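PDB 3PG1: mitogen-activated protein kinase, putative (Map kinase-like protein) from Leishmania major, which probably acts as an ATP-dependent protein serine/threonine kinase of the MAP kinase family. Local coordinates for residues F71-V76 and K351-E356; L83-H88 and H151-V156. One frame throughout, in Å; residues are numbered along the deposited sequence.

Contact 1. Residues F71-V76 and K351-E356; sequences FLCKRV and KIFTAE
Cys73 and Phe353 meet where segments 71-76 and 351-356, each a stretch of helix, pack against each other. With SG anti to the backbone N (chi1 -171°), the Cys73 thiol reaches across the gap and meets the rim of the phenyl ring, SG lying 3.6 Å from Phe353 CE1. This is an edge-on sulfur-aromatic contact: the line from SG to the ring centroid, 4.9 Å long, runs 82° off the ring normal, so the sulfur sits near the ring plane and not over a face. The backbone of Cys73 adds to the same rim, its O standing 3.8 Å from Phe353 CZ. Val346 and Met349 of helix 346-360 also touch the Cys73 side chain.

Helix 70-85 is the αC helix of the kinase N-lobe, and helix 346-360 belongs to the C-terminal extension that in MAP kinases returns from the C-lobe to lie along the N-lobe; between these segments the Phe353 side chain makes the contact from the C-terminal side. Its CB starts out toward segment 71-76, and a chi1 of -79°, with CG anti to the carbonyl carbon, carries the ring on until its CE1-CZ rim meets Cys73.

The far end of the ring also comes near the backbone of Val76, CZ lying obliquely 4.3 Å from Val76 C. The CA atoms of Val76 and Phe353 are 9.8 Å apart, a separation that the phenyl group reaches across. Leu77 and Leu109, the latter on strand 108-114, touch the Phe353 side chain too, while Val76 itself also packs on Leu109 and on Ile66.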
loop_
_atom_site.group_PDB
_atom_site.type_symbol
_atom_site.label_atom_id
_atom_site.label_comp_id
_atom_site.label_asym_id
_atom_site.label_seq_id
_atom_site.Cartn_x
_atom_site.Cartn_y
_atom_site.Cartn_z
ATOM N N PHE A 71 -10.655 -16.908 12.409
ATOM C CA PHE A 71 -10.676 -15.551 11.860
ATOM C C PHE A 71 -9.277 -14.944 11.678
ATOM O O PHE A 71 -8.948 -14.491 10.579
ATOM C CB PHE A 71 -11.602 -14.642 12.694
ATOM C CG PHE A 71 -11.542 -13.172 12.349
ATOM C CD1 PHE A 71 -12.246 -12.667 11.263
ATOM C CD2 PHE A 71 -10.788 -12.291 13.115
ATOM C CE1 PHE A 71 -12.181 -11.311 10.939
ATOM C CE2 PHE A 71 -10.722 -10.937 12.790
ATOM C CZ PHE A 71 -11.420 -10.455 11.706
ATOM N N LEU A 72 -8.472 -14.931 12.755
ATOM C CA LEU A 72 -7.107 -14.390 12.753
ATOM C C LEU A 72 -6.192 -15.159 11.800
ATOM O O LEU A 72 -5.428 -14.525 11.068
ATOM C CB LEU A 72 -6.514 -14.322 14.177
ATOM C CG LEU A 72 -7.329 -13.528 15.215
ATOM C CD1 LEU A 72 -6.750 -13.687 16.609
ATOM C CD2 LEU A 72 -7.476 -12.058 14.821
ATOM N N CYS A 73 -6.317 -16.515 11.774
ATOM C CA CYS A 73 -5.562 -17.399 10.882
ATOM C C CYS A 73 -5.845 -17.018 9.425
ATOM O O CYS A 73 -4.894 -16.828 8.656
ATOM C CB CYS A 73 -5.892 -18.863 11.151
ATOM S SG CYS A 73 -4.830 -20.043 10.284
ATOM N N LYS A 74 -7.148 -16.832 9.078
ATOM C CA LYS A 74 -7.625 -16.434 7.750
ATOM C C LYS A 74 -7.079 -15.061 7.341
ATOM O O LYS A 74 -6.684 -14.887 6.186
ATOM C CB LYS A 74 -9.167 -16.446 7.694
ATOM C CG LYS A 74 -9.750 -16.329 6.284
ATOM C CD LYS A 74 -11.053 -17.110 6.125
ATOM C CE LYS A 74 -12.305 -16.350 6.516
ATOM N NZ LYS A 74 -12.711 -15.356 5.485
ATOM N N ARG A 75 -7.072 -14.096 8.277
ATOM C CA ARG A 75 -6.559 -12.747 8.049
ATOM C C ARG A 75 -5.070 -12.810 7.649
ATOM O O ARG A 75 -4.677 -12.192 6.660
ATOM C CB ARG A 75 -6.759 -11.879 9.305
ATOM C CG ARG A 75 -6.020 -10.538 9.268
ATOM C CD ARG A 75 -6.114 -9.805 10.594
ATOM N NE ARG A 75 -6.440 -8.392 10.405
ATOM C CZ ARG A 75 -7.673 -7.918 10.249
ATOM N NH1 ARG A 75 -8.717 -8.742 10.254
ATOM N NH2 ARG A 75 -7.874 -6.618 10.079
ATOM N N VAL A 76 -4.258 -13.568 8.415
ATOM C CA VAL A 76 -2.819 -13.722 8.151
ATOM C C VAL A 76 -2.558 -14.518 6.848
ATOM O O VAL A 76 -1.661 -14.152 6.087
ATOM C CB VAL A 76 -2.017 -14.253 9.383
ATOM C CG1 VAL A 76 -0.516 -14.123 9.148
ATOM C CG2 VAL A 76 -2.395 -13.487 10.645
ATOM N N LYS A 351 -2.838 -26.315 5.906
ATOM C CA LYS A 351 -2.478 -27.014 4.666
ATOM C C LYS A 351 -2.142 -25.981 3.582
ATOM O O LYS A 351 -1.182 -26.183 2.839
ATOM C CB LYS A 351 -3.629 -27.914 4.189
ATOM N N ILE A 352 -2.917 -24.872 3.512
ATOM C CA ILE A 352 -2.681 -23.780 2.548
ATOM C C ILE A 352 -1.348 -23.087 2.872
ATOM O O ILE A 352 -0.612 -22.785 1.941
ATOM C CB ILE A 352 -3.879 -22.793 2.377
ATOM C CG1 ILE A 352 -5.195 -23.545 2.050
ATOM C CG2 ILE A 352 -3.584 -21.717 1.296
ATOM C CD1 ILE A 352 -6.480 -22.705 2.238
ATOM N N PHE A 353 -1.006 -22.903 4.175
ATOM C CA PHE A 353 0.276 -22.322 4.589
ATOM C C PHE A 353 1.426 -23.209 4.114
ATOM O O PHE A 353 2.390 -22.693 3.538
ATOM C CB PHE A 353 0.357 -22.105 6.110
ATOM C CG PHE A 353 -0.363 -20.881 6.638
ATOM C CD1 PHE A 353 -1.544 -21.007 7.362
ATOM C CD2 PHE A 353 0.159 -19.604 6.440
ATOM C CE1 PHE A 353 -2.196 -19.879 7.868
ATOM C CE2 PHE A 353 -0.495 -18.477 6.947
ATOM C CZ PHE A 353 -1.658 -18.624 7.671
ATOM N N THR A 354 1.286 -24.546 4.291
ATOM C CA THR A 354 2.257 -25.551 3.843
ATOM C C THR A 354 2.369 -25.498 2.312
ATOM O O THR A 354 3.484 -25.518 1.786
ATOM C CB THR A 354 1.894 -26.950 4.382
ATOM O OG1 THR A 354 1.623 -26.862 5.783
ATOM C CG2 THR A 354 2.997 -27.973 4.153
ATOM N N ALA A 355 1.217 -25.364 1.612
ATOM C CA ALA A 355 1.142 -25.244 0.154
ATOM C C ALA A 355 1.760 -23.918 -0.317
ATOM O O ALA A 355 2.394 -23.887 -1.375
ATOM C CB ALA A 355 -0.303 -25.341 -0.310
ATOM N N GLU A 356 1.587 -22.835 0.474
ATOM C CA GLU A 356 2.146 -21.513 0.168
ATOM C C GLU A 356 3.657 -21.505 0.378
ATOM O O GLU A 356 4.356 -20.837 -0.380
ATOM C CB GLU A 356 1.461 -20.390 0.973
ATOM C CG GLU A 356 0.078 -20.003 0.464
ATOM C CD GLU A 356 0.011 -19.371 -0.916
ATOM O OE1 GLU A 356 0.921 -18.580 -1.255
ATOM O OE2 GLU A 356 -0.961 -19.656 -1.653
#

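Contact 2. Residues L83-H88 and H151-V156; sequences LNHFHH and HEAGVV
Phe86 carries the apolar part, reaching with the far end of its ring to Ala153 and Val155. Ala153 CB lies 3.6 Å from Phe86 CE1 and approaches the ring obliquely. Val155 CG2 comes in at the edge, near the ring plane, 4.1 Å from Phe86 CZ.

Two rings crowd around the same methyl. His85, with CG anti to its backbone N (chi1 -172°), turns its edge to Ala153, NE2 being 3.9 Å from Ala153 CB. The same imidazole stands over one face of Phe86, its CD2 3.8 Å above the plane and displaced toward the rim. Phe337 meets His85 edge-to-face and is backbone hydrogen-bonded to Ala153.

The polar atoms of His85 are bound by the C-terminal part of the chain: NE2 to Glu335 O, O to Ser334 OG. A Schellman motif closes helix 133-152, with Gly154 at positive phi, Val155 N bonded to Leu150 O and Gly154 N bonded to His151 O at 3.0 Å.

Val149 and Leu150 of αE (helix 133-152) and Ile91 also touch the Phe86 side chain. Phe86 lies in the αC-β4 loop, between helix 70-85 and strand 96-100, and Ala153 begins the turn from αE into the HRD catalytic loop.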
loop_
_atom_site.group_PDB
_atom_site.type_symbol
_atom_site.label_atom_id
_atom_site.label_comp_id
_atom_site.label_asym_id
_atom_site.label_seq_id
_atom_site.Cartn_x
_atom_site.Cartn_y
_atom_site.Cartn_z
ATOM N N LEU A 83 1.122 -11.459 -0.596
ATOM C CA LEU A 83 2.569 -11.183 -0.695
ATOM C C LEU A 83 3.239 -12.131 -1.654
ATOM O O LEU A 83 4.072 -11.724 -2.460
ATOM C CB LEU A 83 3.251 -11.304 0.667
ATOM C CG LEU A 83 3.401 -10.037 1.510
ATOM C CD1 LEU A 83 4.095 -10.375 2.835
ATOM C CD2 LEU A 83 4.197 -8.937 0.766
ATOM N N ASN A 84 2.818 -13.391 -1.602
ATOM C CA ASN A 84 3.357 -14.484 -2.393
ATOM C C ASN A 84 2.821 -14.580 -3.809
ATOM O O ASN A 84 3.371 -15.325 -4.621
ATOM C CB ASN A 84 3.153 -15.790 -1.620
ATOM C CG ASN A 84 4.219 -16.819 -1.856
ATOM O OD1 ASN A 84 5.370 -16.501 -2.163
ATOM N ND2 ASN A 84 3.838 -18.081 -1.758
ATOM N N HIS A 85 1.771 -13.799 -4.126
ATOM C CA HIS A 85 1.137 -13.766 -5.447
ATOM C C HIS A 85 1.956 -12.999 -6.506
ATOM O O HIS A 85 1.911 -13.335 -7.689
ATOM C CB HIS A 85 -0.277 -13.175 -5.319
ATOM C CG HIS A 85 -1.079 -13.274 -6.578
ATOM N ND1 HIS A 85 -1.626 -14.476 -6.992
ATOM C CD2 HIS A 85 -1.376 -12.322 -7.493
ATOM C CE1 HIS A 85 -2.207 -14.222 -8.151
ATOM N NE2 HIS A 85 -2.088 -12.941 -8.492
ATOM N N PHE A 86 2.659 -11.947 -6.097
ATOM C CA PHE A 86 3.438 -11.091 -7.028
ATOM C C PHE A 86 4.918 -11.443 -7.030
ATOM O O PHE A 86 5.441 -11.842 -6.007
ATOM C CB PHE A 86 3.266 -9.611 -6.646
ATOM C CG PHE A 86 1.815 -9.206 -6.756
ATOM C CD1 PHE A 86 1.264 -8.871 -7.989
ATOM C CD2 PHE A 86 0.971 -9.262 -5.646
ATOM C CE1 PHE A 86 -0.088 -8.574 -8.104
ATOM C CE2 PHE A 86 -0.391 -8.970 -5.767
ATOM C CZ PHE A 86 -0.908 -8.605 -6.985
ATOM N N HIS A 87 5.595 -11.218 -8.164
ATOM C CA HIS A 87 7.031 -11.413 -8.348
ATOM C C HIS A 87 7.422 -10.319 -9.288
ATOM O O HIS A 87 7.635 -10.555 -10.481
ATOM C CB HIS A 87 7.328 -12.802 -8.949
ATOM C CG HIS A 87 6.792 -13.912 -8.102
ATOM N ND1 HIS A 87 5.539 -14.461 -8.346
ATOM C CD2 HIS A 87 7.303 -14.465 -6.977
ATOM C CE1 HIS A 87 5.351 -15.355 -7.389
ATOM N NE2 HIS A 87 6.390 -15.404 -6.552
ATOM N N HIS A 88 7.397 -9.087 -8.774
ATOM C CA HIS A 88 7.644 -7.923 -9.607
ATOM C C HIS A 88 8.543 -6.932 -8.868
ATOM O O HIS A 88 8.351 -6.752 -7.669
ATOM C CB HIS A 88 6.289 -7.270 -9.994
ATOM C CG HIS A 88 6.413 -6.197 -11.027
ATOM N ND1 HIS A 88 6.792 -4.907 -10.683
ATOM C CD2 HIS A 88 6.168 -6.245 -12.348
ATOM C CE1 HIS A 88 6.793 -4.215 -11.808
ATOM N NE2 HIS A 88 6.434 -4.976 -12.842
ATOM N N HIS A 151 -3.352 -3.862 -9.978
ATOM C CA HIS A 151 -4.661 -3.726 -10.661
ATOM C C HIS A 151 -4.877 -4.795 -11.712
ATOM O O HIS A 151 -6.004 -5.313 -11.817
ATOM C CB HIS A 151 -4.811 -2.328 -11.263
ATOM C CG HIS A 151 -4.858 -1.222 -10.240
ATOM N ND1 HIS A 151 -4.817 0.110 -10.623
ATOM C CD2 HIS A 151 -4.897 -1.293 -8.879
ATOM C CE1 HIS A 151 -4.828 0.806 -9.488
ATOM N NE2 HIS A 151 -4.821 -0.006 -8.416
ATOM N N GLU A 152 -3.791 -5.198 -12.415
ATOM C CA GLU A 152 -3.889 -6.260 -13.438
ATOM C C GLU A 152 -4.236 -7.613 -12.784
ATOM O O GLU A 152 -4.868 -8.454 -13.426
ATOM C CB GLU A 152 -2.622 -6.330 -14.328
ATOM C CG GLU A 152 -2.468 -5.121 -15.258
ATOM C CD GLU A 152 -3.584 -5.003 -16.275
ATOM O OE1 GLU A 152 -3.695 -5.935 -17.093
ATOM O OE2 GLU A 152 -4.451 -4.112 -16.147
ATOM N N ALA A 153 -3.886 -7.797 -11.503
ATOM C CA ALA A 153 -4.251 -9.011 -10.760
ATOM C C ALA A 153 -5.594 -8.850 -9.969
ATOM O O ALA A 153 -5.938 -9.745 -9.199
ATOM C CB ALA A 153 -3.135 -9.380 -9.793
ATOM N N GLY A 154 -6.336 -7.760 -10.186
ATOM C CA GLY A 154 -7.598 -7.488 -9.485
ATOM C C GLY A 154 -7.425 -7.019 -8.045
ATOM O O GLY A 154 -8.358 -7.084 -7.245
ATOM N N VAL A 155 -6.225 -6.554 -7.686
ATOM C CA VAL A 155 -5.960 -6.126 -6.322
ATOM C C VAL A 155 -5.972 -4.622 -6.242
ATOM O O VAL A 155 -5.326 -3.941 -7.044
ATOM C CB VAL A 155 -4.630 -6.783 -5.823
ATOM C CG1 VAL A 155 -4.195 -6.251 -4.437
ATOM C CG2 VAL A 155 -4.790 -8.296 -5.794
ATOM N N VAL A 156 -6.688 -4.101 -5.266
ATOM C CA VAL A 156 -6.754 -2.661 -5.054
ATOM C C VAL A 156 -5.954 -2.366 -3.793
ATOM O O VAL A 156 -6.159 -3.046 -2.769
ATOM C CB VAL A 156 -8.236 -2.201 -4.929
ATOM C CG1 VAL A 156 -8.315 -0.688 -4.656
ATOM C CG2 VAL A 156 -9.010 -2.558 -6.222
#

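How the contacts relate
Helix 70-85 joins the two contacts: contact 1 uses its first turns and contact 2 its end and the following loop, with centres about 18 Å apart. They also touch directly, because Glu356 OE1 lies 3.0 Å from Asn84 ND2, a probable hydrogen bond, while Glu356 OE2 forms a salt bridge with Arg81. Both segments of contact 2 fall between those of contact 1 in sequence. Contact 1 sets the C-terminal helix against αC within the N-lobe region; contact 2 links the end of αC to the C-lobe just ahead of the HRD motif. αC thus packs on the C-terminal helix near its start and, through the αC-β4 loop, on the end of αE, which leads into the HRD catalytic loop.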